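Local coordinates for protein beta-1,4-mannanase (Cryptopygus antarcticus, PDB 4OOU) that cuts the beta-1,4-linked backbone of mannans at internal mannosidic bonds, releasing mainly short manno-oligosaccharides, at residues T79-W83 with A338-Q342; N43-R47 with A64-I69; G76-A80 with Q123-L127; F38-V42 with Y327-Y331. All coordinates share one frame; numbering follows the deposited sequence.

Contact 1: T79-W83 with A338-Q342; sequences TARVW and ALTWQ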
loop_
_atom_site.group_PDB
_atom_site.type_symbol
_atom_site.label_atom_id
_atom_site.label_comp_id
_atom_site.label_asym_id
_atom_site.label_seq_id
_atom_site.Cartn_x
_atom_site.Cartn_y
_atom_site.Cartn_z
ATOM N N THR A 79 11.319 -3.875 3.837
ATOM C CA THR A 79 10.091 -3.125 3.730
ATOM C C THR A 79 9.035 -3.701 4.658
ATOM O O THR A 79 8.915 -4.903 4.794
ATOM C CB THR A 79 9.579 -3.150 2.267
ATOM O OG1 THR A 79 10.455 -2.382 1.444
ATOM C CG2 THR A 79 8.169 -2.567 2.141
ATOM N N ALA A 80 8.262 -2.812 5.268
ATOM C CA ALA A 80 7.065 -3.180 6.009
ATOM C C ALA A 80 5.894 -2.288 5.591
ATOM O O ALA A 80 6.022 -1.066 5.552
ATOM C CB ALA A 80 7.311 -3.051 7.500
ATOM N N ARG A 81 4.762 -2.907 5.261
ATOM C CA ARG A 81 3.520 -2.184 4.967
ATOM C C ARG A 81 2.676 -2.207 6.258
ATOM O O ARG A 81 2.447 -3.276 6.879
ATOM C CB ARG A 81 2.795 -2.867 3.827
ATOM C CG ARG A 81 1.565 -2.186 3.249
ATOM C CD ARG A 81 0.991 -3.076 2.166
ATOM N NE ARG A 81 -0.207 -2.549 1.544
ATOM C CZ ARG A 81 -1.418 -3.097 1.589
ATOM N NH1 ARG A 81 -1.653 -4.227 2.272
ATOM N NH2 ARG A 81 -2.410 -2.521 0.922
ATOM N N VAL A 82 2.240 -1.017 6.676
ATOM C CA VAL A 82 1.593 -0.882 7.961
ATOM C C VAL A 82 0.485 0.147 7.887
ATOM O O VAL A 82 0.639 1.181 7.268
ATOM C CB VAL A 82 2.622 -0.529 9.050
ATOM C CG1 VAL A 82 3.479 0.634 8.625
ATOM C CG2 VAL A 82 1.936 -0.248 10.392
ATOM N N TRP A 83 -0.638 -0.184 8.526
ATOM C CA TRP A 83 -1.907 0.501 8.347
ATOM C C TRP A 83 -2.090 1.597 9.404
ATOM O O TRP A 83 -1.691 1.419 10.556
ATOM C CB TRP A 83 -3.033 -0.532 8.433
ATOM C CG TRP A 83 -3.151 -1.477 7.253
ATOM C CD1 TRP A 83 -2.165 -1.878 6.394
ATOM C CD2 TRP A 83 -4.331 -2.147 6.828
ATOM N NE1 TRP A 83 -2.671 -2.725 5.453
ATOM C CE2 TRP A 83 -3.996 -2.910 5.703
ATOM C CE3 TRP A 83 -5.644 -2.161 7.286
ATOM C CZ2 TRP A 83 -4.921 -3.667 5.029
ATOM C CZ3 TRP A 83 -6.566 -2.911 6.618
ATOM C CH2 TRP A 83 -6.208 -3.656 5.505
ATOM N N ALA A 338 7.719 -7.850 -3.273
ATOM C CA ALA A 338 6.773 -8.878 -2.791
ATOM C C ALA A 338 6.679 -8.899 -1.275
ATOM O O ALA A 338 7.709 -8.989 -0.577
ATOM C CB ALA A 338 7.169 -10.252 -3.289
ATOM N N LEU A 339 5.437 -8.860 -0.779
ATOM C CA LEU A 339 5.147 -8.610 0.642
ATOM C C LEU A 339 4.143 -9.607 1.151
ATOM O O LEU A 339 3.043 -9.700 0.611
ATOM C CB LEU A 339 4.550 -7.197 0.810
ATOM C CG LEU A 339 5.405 -5.987 1.196
ATOM C CD1 LEU A 339 6.768 -6.011 0.563
ATOM C CD2 LEU A 339 4.687 -4.722 0.802
ATOM N N THR A 340 4.504 -10.329 2.200
ATOM C CA THR A 340 3.658 -11.400 2.721
ATOM C C THR A 340 2.569 -10.814 3.579
ATOM O O THR A 340 2.662 -9.664 4.003
ATOM C CB THR A 340 4.467 -12.436 3.554
ATOM O OG1 THR A 340 5.291 -11.758 4.530
ATOM C CG2 THR A 340 5.360 -13.275 2.642
ATOM N N TRP A 341 1.538 -11.610 3.808
ATOM C CA TRP A 341 0.468 -11.248 4.702
ATOM C C TRP A 341 0.324 -12.354 5.782
ATOM O O TRP A 341 0.190 -13.500 5.412
ATOM C CB TRP A 341 -0.852 -11.108 3.922
ATOM C CG TRP A 341 -1.960 -10.663 4.821
ATOM C CD1 TRP A 341 -2.746 -11.457 5.581
ATOM C CD2 TRP A 341 -2.350 -9.311 5.114
ATOM N NE1 TRP A 341 -3.601 -10.696 6.340
ATOM C CE2 TRP A 341 -3.383 -9.375 6.063
ATOM C CE3 TRP A 341 -1.936 -8.060 4.653
ATOM C CZ2 TRP A 341 -4.018 -8.236 6.552
ATOM C CZ3 TRP A 341 -2.553 -6.932 5.148
ATOM C CH2 TRP A 341 -3.590 -7.025 6.086
ATOM N N GLN A 342 0.396 -12.053 7.089
ATOM C CA GLN A 342 0.898 -10.768 7.651
ATOM C C GLN A 342 1.582 -11.125 8.957
ATOM O O GLN A 342 1.359 -12.224 9.503
ATOM C CB GLN A 342 -0.236 -9.798 7.941
ATOM C CG GLN A 342 -1.099 -10.246 9.115
ATOM C CD GLN A 342 -2.352 -9.422 9.347
ATOM O OE1 GLN A 342 -3.407 -9.965 9.708
ATOM N NE2 GLN A 342 -2.246 -8.107 9.175
#
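Trp-83 and Trp-341 lean together through the benzo parts of their indoles: CZ2 of Trp-83 lies 3.8 Å from CH2 of Trp-341 and 4.0 Å from its CZ3. With six-membered rings 5.8 Å apart between centroids and planes at 57°, the pair is oblique, neither a stack nor a T. Trp-341 reaches this place because its CG is anti to the backbone N (chi1 -177°), which brings the ring toward segment 79-83 although the first side-chain bond of Trp-341 does not point at it. CB of Gln-342 lies over one face of the Trp-341 ring, and a cis peptide joins the two residues. Between the indoles and the barrel floor, Arg-81 extends fully from CG to NE. Its NH1 arrives at the rim of Trp-341, 4.0 Å from CZ3, near the ring plane, with guanidinium and indole planes 62° apart. The charge is engaged elsewhere, in salt bridges to Glu-177 and Glu-312 and hydrogen bonds to Asn-180 and Asn-43. Deeper, Leu-339 spreads its methyls: CD2 meets Arg-81 CB and CD1 meets Thr-79 CG2, each pair at 4.0 Å. Without the Trp-341 indole, as with an alanine here, Trp-83 would probably lose its aromatic neighbour and the Arg-81 guanidinium the ring at its edge. Both strands flank strand 35-43, so these side chains meet across the barrel interior. The arrangement is that of a GH5 TIM-barrel active site: Trp-83 and Trp-341 bind substrate, and Arg-81 grips Glu-312, the nucleophile by similarity.

Contact 2: N43-R47 with A64-I69; sequences NFAWR and ALKDWI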
loop_
_atom_site.group_PDB
_atom_site.type_symbol
_atom_site.label_atom_id
_atom_site.label_comp_id
_atom_site.label_asym_id
_atom_site.label_seq_id
_atom_site.Cartn_x
_atom_site.Cartn_y
_atom_site.Cartn_z
ATOM N N ASN A 43 3.733 -7.416 5.268
ATOM C CA ASN A 43 2.712 -6.598 5.873
ATOM C C ASN A 43 2.674 -6.901 7.366
ATOM O O ASN A 43 2.688 -8.073 7.735
ATOM C CB ASN A 43 1.351 -6.987 5.336
ATOM C CG ASN A 43 1.120 -6.497 3.960
ATOM O OD1 ASN A 43 0.549 -5.426 3.786
ATOM N ND2 ASN A 43 1.513 -7.290 2.962
ATOM N N PHE A 44 2.563 -5.877 8.219
ATOM C CA PHE A 44 2.429 -6.150 9.644
ATOM C C PHE A 44 1.097 -6.829 9.913
ATOM O O PHE A 44 1.081 -7.917 10.541
ATOM C CB PHE A 44 2.674 -4.939 10.550
ATOM C CG PHE A 44 4.144 -4.569 10.723
ATOM C CD1 PHE A 44 5.173 -5.498 10.525
ATOM C CD2 PHE A 44 4.499 -3.276 11.122
ATOM C CE1 PHE A 44 6.515 -5.139 10.692
ATOM C CE2 PHE A 44 5.835 -2.924 11.306
ATOM C CZ PHE A 44 6.841 -3.859 11.084
ATOM N N ALA A 45 -0.022 -6.253 9.471
ATOM C CA ALA A 45 -0.194 -4.886 8.950
ATOM C C ALA A 45 -0.612 -3.978 10.101
ATOM O O ALA A 45 -0.809 -2.773 9.914
ATOM C CB ALA A 45 -1.276 -4.862 7.868
ATOM N N TRP A 46 -0.805 -4.579 11.277
ATOM C CA TRP A 46 -1.081 -3.837 12.495
ATOM C C TRP A 46 -0.675 -4.687 13.697
ATOM O O TRP A 46 -0.260 -5.827 13.560
ATOM C CB TRP A 46 -2.556 -3.452 12.548
ATOM C CG TRP A 46 -3.454 -4.626 12.468
ATOM C CD1 TRP A 46 -3.794 -5.459 13.493
ATOM C CD2 TRP A 46 -4.103 -5.133 11.303
ATOM N NE1 TRP A 46 -4.631 -6.444 13.042
ATOM C CE2 TRP A 46 -4.843 -6.270 11.699
ATOM C CE3 TRP A 46 -4.146 -4.734 9.958
ATOM C CZ2 TRP A 46 -5.614 -7.027 10.795
ATOM C CZ3 TRP A 46 -4.939 -5.481 9.058
ATOM C CH2 TRP A 46 -5.662 -6.612 9.496
ATOM N N ARG A 47 -0.737 -4.105 14.871
ATOM C CA ARG A 47 -0.634 -4.865 16.108
ATOM C C ARG A 47 -2.035 -4.795 16.720
ATOM O O ARG A 47 -2.690 -5.807 16.935
ATOM C CB ARG A 47 0.467 -4.238 16.977
ATOM C CG ARG A 47 0.423 -4.539 18.464
ATOM C CD ARG A 47 0.500 -6.017 18.784
ATOM N NE ARG A 47 0.946 -6.356 20.155
ATOM C CZ ARG A 47 0.733 -5.659 21.291
ATOM N NH1 ARG A 47 0.049 -4.499 21.354
ATOM N NH2 ARG A 47 1.231 -6.145 22.417
ATOM N N ALA A 64 6.176 -3.849 20.157
ATOM C CA ALA A 64 5.985 -5.063 19.368
ATOM C C ALA A 64 6.362 -4.801 17.923
ATOM O O ALA A 64 6.933 -5.658 17.261
ATOM C CB ALA A 64 4.548 -5.583 19.442
ATOM N N LEU A 65 6.058 -3.625 17.409
ATOM C CA LEU A 65 6.306 -3.459 15.990
ATOM C C LEU A 65 7.684 -2.983 15.683
ATOM O O LEU A 65 8.140 -3.226 14.602
ATOM C CB LEU A 65 5.223 -2.708 15.231
ATOM C CG LEU A 65 4.305 -1.787 15.942
ATOM C CD1 LEU A 65 5.164 -0.585 16.118
ATOM C CD2 LEU A 65 3.104 -1.516 15.066
ATOM N N LYS A 66 8.363 -2.373 16.638
ATOM C CA LYS A 66 9.810 -2.235 16.538
ATOM C C LYS A 66 10.496 -3.593 16.452
ATOM O O LYS A 66 11.415 -3.776 15.645
ATOM C CB LYS A 66 10.347 -1.463 17.725
ATOM C CG LYS A 66 10.198 0.025 17.512
ATOM C CD LYS A 66 10.245 0.801 18.807
ATOM C CE LYS A 66 10.113 2.282 18.528
ATOM N NZ LYS A 66 9.893 2.986 19.807
ATOM N N ASP A 67 10.035 -4.539 17.281
ATOM C CA ASP A 67 10.573 -5.897 17.296
ATOM C C ASP A 67 10.411 -6.552 15.944
ATOM O O ASP A 67 11.346 -7.150 15.389
ATOM C CB ASP A 67 9.820 -6.743 18.304
ATOM C CG ASP A 67 10.276 -8.157 18.285
ATOM O OD1 ASP A 67 11.474 -8.340 18.512
ATOM O OD2 ASP A 67 9.473 -9.075 18.004
ATOM N N TRP A 68 9.184 -6.442 15.438
ATOM C CA TRP A 68 8.841 -6.879 14.090
ATOM C C TRP A 68 9.705 -6.206 13.028
ATOM O O TRP A 68 10.186 -6.870 12.093
ATOM C CB TRP A 68 7.367 -6.612 13.788
ATOM C CG TRP A 68 6.423 -7.327 14.684
ATOM C CD1 TRP A 68 6.730 -8.200 15.678
ATOM C CD2 TRP A 68 5.000 -7.235 14.658
ATOM N NE1 TRP A 68 5.575 -8.646 16.297
ATOM C CE2 TRP A 68 4.503 -8.071 15.681
ATOM C CE3 TRP A 68 4.096 -6.517 13.875
ATOM C CZ2 TRP A 68 3.152 -8.219 15.926
ATOM C CZ3 TRP A 68 2.760 -6.648 14.123
ATOM C CH2 TRP A 68 2.290 -7.501 15.138
ATOM N N ILE A 69 9.942 -4.903 13.148
ATOM C CA ILE A 69 10.859 -4.330 12.158
ATOM C C ILE A 69 12.284 -4.990 12.364
ATOM O O ILE A 69 12.923 -5.394 11.390
ATOM C CB ILE A 69 10.833 -2.754 11.917
ATOM C CG1 ILE A 69 12.156 -2.169 12.268
ATOM C CG2 ILE A 69 9.707 -1.908 12.498
ATOM C CD1 ILE A 69 13.077 -2.413 11.106
#
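The CA atoms of Phe-44 and Trp-68 are 7.8 Å apart and those of Arg-47 and Leu-65 7.1 Å, so the non-regular segment 43-47 runs against the direction of helix 64-69. Phe-44 carries most of the packing. The benzo edge of Trp-68 points at one face of its ring in an edge-to-face pair, with planes at 66° and centroids 5.4 Å apart; CE3 of Trp-68 is the atom over that face. Trp-68 CB closes in on Phe-44 CE1 at 3.5 Å. At the far rim, Ile-69 CG2 lies in the plane of the phenyl ring, 3.7 Å from CZ, while Leu-65 CB approaches CE2. The carbonyl O of Trp-46 meets the edge of the Trp-68 indole, 3.2 Å from CZ3, and also accepts a hydrogen bond from Asn-344. Arg-47 bends at chi2 (59°), laying NE 3.8 Å from Ala-64 CB, and its NH1 bonds to Asn-61. On the inner side Phe-44 rests on Ala-80 and Val-82 of strand 79-86; Leu-65 and Ile-69 face helix 109-122, and Trp-68 forms an edge-to-face pair with Phe-343. The contact thus joins the end of strand 35-43 to the helix that follows.

Contact 3: G76-A80 with Q123-L127; sequences GGNTA and QNVFL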
loop_
_atom_site.group_PDB
_atom_site.type_symbol
_atom_site.label_atom_id
_atom_site.label_comp_id
_atom_site.label_asym_id
_atom_site.label_seq_id
_atom_site.Cartn_x
_atom_site.Cartn_y
_atom_site.Cartn_z
ATOM N N GLY A 76 16.981 -10.246 6.252
ATOM C CA GLY A 76 17.373 -9.646 4.973
ATOM C C GLY A 76 16.249 -9.003 4.175
ATOM O O GLY A 76 16.403 -8.791 2.963
ATOM N N GLY A 77 15.115 -8.723 4.823
ATOM C CA GLY A 77 13.995 -7.987 4.191
ATOM C C GLY A 77 14.238 -6.479 4.282
ATOM O O GLY A 77 15.161 -6.028 4.973
ATOM N N ASN A 78 13.430 -5.690 3.590
ATOM C CA ASN A 78 13.705 -4.245 3.528
ATOM C C ASN A 78 12.492 -3.341 3.520
ATOM O O ASN A 78 12.621 -2.174 3.224
ATOM C CB ASN A 78 14.563 -3.942 2.301
ATOM C CG ASN A 78 13.794 -4.043 1.008
ATOM O OD1 ASN A 78 12.611 -4.371 0.994
ATOM N ND2 ASN A 78 14.466 -3.764 -0.093
ATOM N N THR A 79 11.319 -3.875 3.837
ATOM C CA THR A 79 10.091 -3.125 3.730
ATOM C C THR A 79 9.035 -3.701 4.658
ATOM O O THR A 79 8.915 -4.903 4.794
ATOM C CB THR A 79 9.579 -3.150 2.267
ATOM O OG1 THR A 79 10.455 -2.382 1.444
ATOM C CG2 THR A 79 8.169 -2.567 2.141
ATOM N N ALA A 80 8.262 -2.812 5.268
ATOM C CA ALA A 80 7.065 -3.180 6.009
ATOM C C ALA A 80 5.894 -2.288 5.591
ATOM O O ALA A 80 6.022 -1.066 5.552
ATOM C CB ALA A 80 7.311 -3.051 7.500
ATOM N N GLN A 123 17.188 0.391 11.249
ATOM C CA GLN A 123 17.231 -1.014 10.874
ATOM C C GLN A 123 17.264 -1.217 9.364
ATOM O O GLN A 123 17.159 -2.348 8.875
ATOM C CB GLN A 123 16.001 -1.685 11.420
ATOM C CG GLN A 123 15.815 -1.561 12.922
ATOM C CD GLN A 123 16.984 -2.177 13.690
ATOM O OE1 GLN A 123 17.400 -1.663 14.721
ATOM N NE2 GLN A 123 17.526 -3.266 13.174
ATOM N N ASN A 124 17.433 -0.114 8.637
ATOM C CA ASN A 124 17.396 -0.145 7.197
ATOM C C ASN A 124 16.147 -0.850 6.660
ATOM O O ASN A 124 16.217 -1.801 5.856
ATOM C CB ASN A 124 18.683 -0.735 6.646
ATOM C CG ASN A 124 19.886 0.200 6.848
ATOM O OD1 ASN A 124 19.808 1.434 6.668
ATOM N ND2 ASN A 124 20.999 -0.390 7.236
ATOM N N VAL A 125 15.007 -0.351 7.128
ATOM C CA VAL A 125 13.703 -0.757 6.617
ATOM C C VAL A 125 12.796 0.408 6.206
ATOM O O VAL A 125 12.602 1.369 6.909
ATOM C CB VAL A 125 12.935 -1.598 7.639
ATOM C CG1 VAL A 125 11.513 -1.831 7.179
ATOM C CG2 VAL A 125 13.652 -2.905 7.857
ATOM N N PHE A 126 12.196 0.222 5.059
ATOM C CA PHE A 126 11.271 1.108 4.492
ATOM C C PHE A 126 9.868 0.816 4.978
ATOM O O PHE A 126 9.440 -0.363 5.124
ATOM C CB PHE A 126 11.300 0.888 2.978
ATOM C CG PHE A 126 12.449 1.557 2.275
ATOM C CD1 PHE A 126 12.556 2.968 2.263
ATOM C CD2 PHE A 126 13.377 0.797 1.579
ATOM C CE1 PHE A 126 13.600 3.585 1.578
ATOM C CE2 PHE A 126 14.426 1.397 0.914
ATOM C CZ PHE A 126 14.546 2.803 0.906
ATOM N N LEU A 127 9.111 1.892 5.157
ATOM C CA LEU A 127 7.722 1.758 5.513
ATOM C C LEU A 127 6.813 2.169 4.376
ATOM O O LEU A 127 7.091 3.108 3.651
ATOM C CB LEU A 127 7.428 2.598 6.747
ATOM C CG LEU A 127 7.974 2.063 8.060
ATOM C CD1 LEU A 127 7.216 2.683 9.232
ATOM C CD2 LEU A 127 7.876 0.541 8.129
#
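Two backbone hydrogen bonds tie Phe-126 to the residues before and after Thr-79: Phe-126 N donates to Asn-78 O at 3.0 Å, and Ala-80 N to Phe-126 O at 2.7 Å. N-H...O angles of 169° and 163° show both to be nearly straight. Bonding on both sides of one residue is the parallel-sheet pattern, with Thr-79 paired to Phe-126 and Ala-80 to Leu-127. CA-H...O contacts accompany these bonds: Thr-79 CA approaches Phe-126 O (3.2 Å), the oxygen that also takes the Ala-80 N-H, and Leu-127 CA approaches Ala-80 O (3.3 Å). Among polar side chains, Thr-79 OG1 donates to Asn-78 OD1 at 3.0 Å, coming from well above the amide plane; the same OD1 also accepts Ser-40 N, and Asn-78 ND2 bonds to Phe-38 O. Side-chain packing divides by sheet face. Leu-127 CD2 touches Ala-80 CB at 3.7 Å on one, while on the other Phe-126 CB makes a van der Waals contact with the Thr-79 hydroxyl, 3.7 Å from OG1. Val-125, with CG1 anti to the backbone N (chi1 171°), lays that methyl against the amide nitrogens of Thr-79 and Ala-80. Each strand is entered from a helix closed by a Schellman motif, with Gly-76 and Asn-124 at the positive-phi positions. Helix 58-74 covers Val-125 through Ile-69 and Val-72; strands 35-43 and 173-177 continue the sheet beyond 79-86 and 126-133 respectively.

Contact 4: F38-V42 with Y327-Y331; sequences FLSGV and YKYAY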
loop_
_atom_site.group_PDB
_atom_site.type_symbol
_atom_site.label_atom_id
_atom_site.label_comp_id
_atom_site.label_asym_id
_atom_site.label_seq_id
_atom_site.Cartn_x
_atom_site.Cartn_y
_atom_site.Cartn_z
ATOM N N PHE A 38 14.349 -3.796 -5.191
ATOM C CA PHE A 38 13.193 -4.671 -5.067
ATOM C C PHE A 38 12.720 -4.589 -3.622
ATOM O O PHE A 38 13.567 -4.607 -2.709
ATOM C CB PHE A 38 13.649 -6.086 -5.415
ATOM C CG PHE A 38 12.589 -7.122 -5.308
ATOM C CD1 PHE A 38 11.780 -7.406 -6.382
ATOM C CD2 PHE A 38 12.436 -7.851 -4.155
ATOM C CE1 PHE A 38 10.803 -8.380 -6.296
ATOM C CE2 PHE A 38 11.475 -8.835 -4.066
ATOM C CZ PHE A 38 10.652 -9.104 -5.141
ATOM N N LEU A 39 11.400 -4.481 -3.396
ATOM C CA LEU A 39 10.897 -4.361 -2.026
ATOM C C LEU A 39 10.527 -5.738 -1.424
ATOM O O LEU A 39 9.477 -6.340 -1.719
ATOM C CB LEU A 39 9.761 -3.349 -1.924
ATOM C CG LEU A 39 10.166 -1.902 -2.266
ATOM C CD1 LEU A 39 9.023 -0.898 -2.126
ATOM C CD2 LEU A 39 11.365 -1.453 -1.428
ATOM N N SER A 40 11.425 -6.244 -0.583
ATOM C CA SER A 40 11.233 -7.564 -0.010
ATOM C C SER A 40 10.895 -7.450 1.465
ATOM O O SER A 40 11.610 -6.788 2.220
ATOM C CB SER A 40 12.480 -8.396 -0.196
ATOM O OG SER A 40 12.178 -9.723 0.158
ATOM N N GLY A 41 9.827 -8.117 1.886
ATOM C CA GLY A 41 9.324 -7.910 3.211
ATOM C C GLY A 41 7.905 -8.339 3.444
ATOM O O GLY A 41 7.396 -9.234 2.774
ATOM N N VAL A 42 7.267 -7.697 4.411
ATOM C CA VAL A 42 5.976 -8.142 4.924
ATOM C C VAL A 42 4.989 -7.010 5.161
ATOM O O VAL A 42 5.362 -5.820 5.281
ATOM C CB VAL A 42 6.150 -8.850 6.277
ATOM C CG1 VAL A 42 7.331 -9.794 6.221
ATOM C CG2 VAL A 42 6.379 -7.861 7.400
ATOM N N TYR A 327 9.054 -15.720 -3.218
ATOM C CA TYR A 327 9.890 -14.538 -3.161
ATOM C C TYR A 327 10.750 -14.480 -4.417
ATOM O O TYR A 327 10.803 -13.433 -5.108
ATOM C CB TYR A 327 10.761 -14.508 -1.899
ATOM C CG TYR A 327 10.103 -13.843 -0.695
ATOM C CD1 TYR A 327 10.123 -12.463 -0.561
ATOM C CD2 TYR A 327 9.488 -14.590 0.314
ATOM C CE1 TYR A 327 9.533 -11.834 0.509
ATOM C CE2 TYR A 327 8.882 -13.959 1.383
ATOM C CZ TYR A 327 8.916 -12.572 1.471
ATOM O OH TYR A 327 8.347 -11.890 2.528
ATOM N N LYS A 328 11.387 -15.613 -4.712
ATOM C CA LYS A 328 12.243 -15.763 -5.887
ATOM C C LYS A 328 11.513 -15.609 -7.223
ATOM O O LYS A 328 12.080 -15.053 -8.162
ATOM C CB LYS A 328 13.028 -17.084 -5.840
ATOM C CG LYS A 328 14.445 -16.901 -5.286
ATOM C CD LYS A 328 15.236 -18.202 -5.232
ATOM C CE LYS A 328 14.685 -19.142 -4.170
ATOM N NZ LYS A 328 15.695 -20.157 -3.772
ATOM N N TYR A 329 10.273 -16.074 -7.304
ATOM C CA TYR A 329 9.501 -15.950 -8.523
ATOM C C TYR A 329 9.274 -14.476 -8.808
ATOM O O TYR A 329 9.517 -14.017 -9.898
ATOM C CB TYR A 329 8.154 -16.696 -8.409
ATOM C CG TYR A 329 7.315 -16.671 -9.692
ATOM C CD1 TYR A 329 6.670 -15.513 -10.111
ATOM C CD2 TYR A 329 7.188 -17.815 -10.488
ATOM C CE1 TYR A 329 5.900 -15.495 -11.283
ATOM C CE2 TYR A 329 6.427 -17.805 -11.649
ATOM C CZ TYR A 329 5.786 -16.647 -12.054
ATOM O OH TYR A 329 5.042 -16.639 -13.226
ATOM N N ALA A 330 8.831 -13.742 -7.808
ATOM C CA ALA A 330 8.573 -12.326 -7.943
ATOM C C ALA A 330 9.823 -11.536 -8.368
ATOM O O ALA A 330 9.755 -10.666 -9.248
ATOM C CB ALA A 330 8.018 -11.786 -6.640
ATOM N N TYR A 331 10.964 -11.863 -7.767
ATOM C CA TYR A 331 12.233 -11.216 -8.099
ATOM C C TYR A 331 12.710 -11.535 -9.525
ATOM O O TYR A 331 13.309 -10.675 -10.215
ATOM C CB TYR A 331 13.290 -11.657 -7.083
ATOM C CG TYR A 331 14.630 -10.965 -7.211
ATOM C CD1 TYR A 331 14.954 -9.878 -6.421
ATOM C CD2 TYR A 331 15.570 -11.406 -8.127
ATOM C CE1 TYR A 331 16.193 -9.240 -6.542
ATOM C CE2 TYR A 331 16.809 -10.791 -8.259
ATOM C CZ TYR A 331 17.131 -9.706 -7.467
ATOM O OH TYR A 331 18.380 -9.105 -7.598
#
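Tyr-327 sends its phenol across to strand 39-42, where OH donates to Gly-41 O at 2.8 Å. The hydroxyl stands above the carbonyl plane, 43° out of it. Further back along the same ring, Ser-40 OG lies 3.4 Å from CE1, approaching obliquely. A phenylalanine here would probably keep the packing against Ser-40 but deprive Gly-41 O of this hydroxyl and leave the ring with no polar tether to the strand. Gly-41 has backbone angles at which a CB would jam against the preceding carbonyl O. Strand and helix run nearly antiparallel, at 151°, with axes 10.4 Å apart at closest: the outer layer of a TIM barrel, in which helix 323-332 leads into strand 337-340, itself a neighbour of strand 35-43. One turn on, Ala-330 points its CB at the Phe-38 ring, 4.0 Å from CZ, and also rests on Ala-338. Tyr-331 then supplies an edge-to-face pair, its CD1 edge set over one face of Phe-38, 3.8 Å from CG, with centroids 5.2 Å apart. Phe-38 meets it because its CG is anti to the backbone N (chi1 179°), which swings the ring out toward the helix; its CE1 rim comes 3.7 Å from Tyr-331 CA. At its other end, away from Phe-38, the Tyr-331 hydroxyl hydrogen-bonds to Gly-375 O.

Overall arrangement
Contact 1 lies nearest the middle of the chain, about 8 Å from its centre, against 14 to 15 Å for the others. It alone fills the barrel interior with substrate-binding aromatics and a charged arginine. Contact 3 shares Thr-79 and Ala-80 with it but lies within the sheet wall, so backbone hydrogen bonding dominates. Contacts 2 and 4 join the outer helices to strand 35-43 or its continuation, each through an edge-to-face ring pair; contact 4 is wholly buried and adds a phenol bond, whereas contact 2 reaches the surface at Arg-47. Strand 35-43 binds the set: Val-42 O meets Arg-81 N, and Ser-40 O meets Asn-78 N, in probable hydrogen bonds.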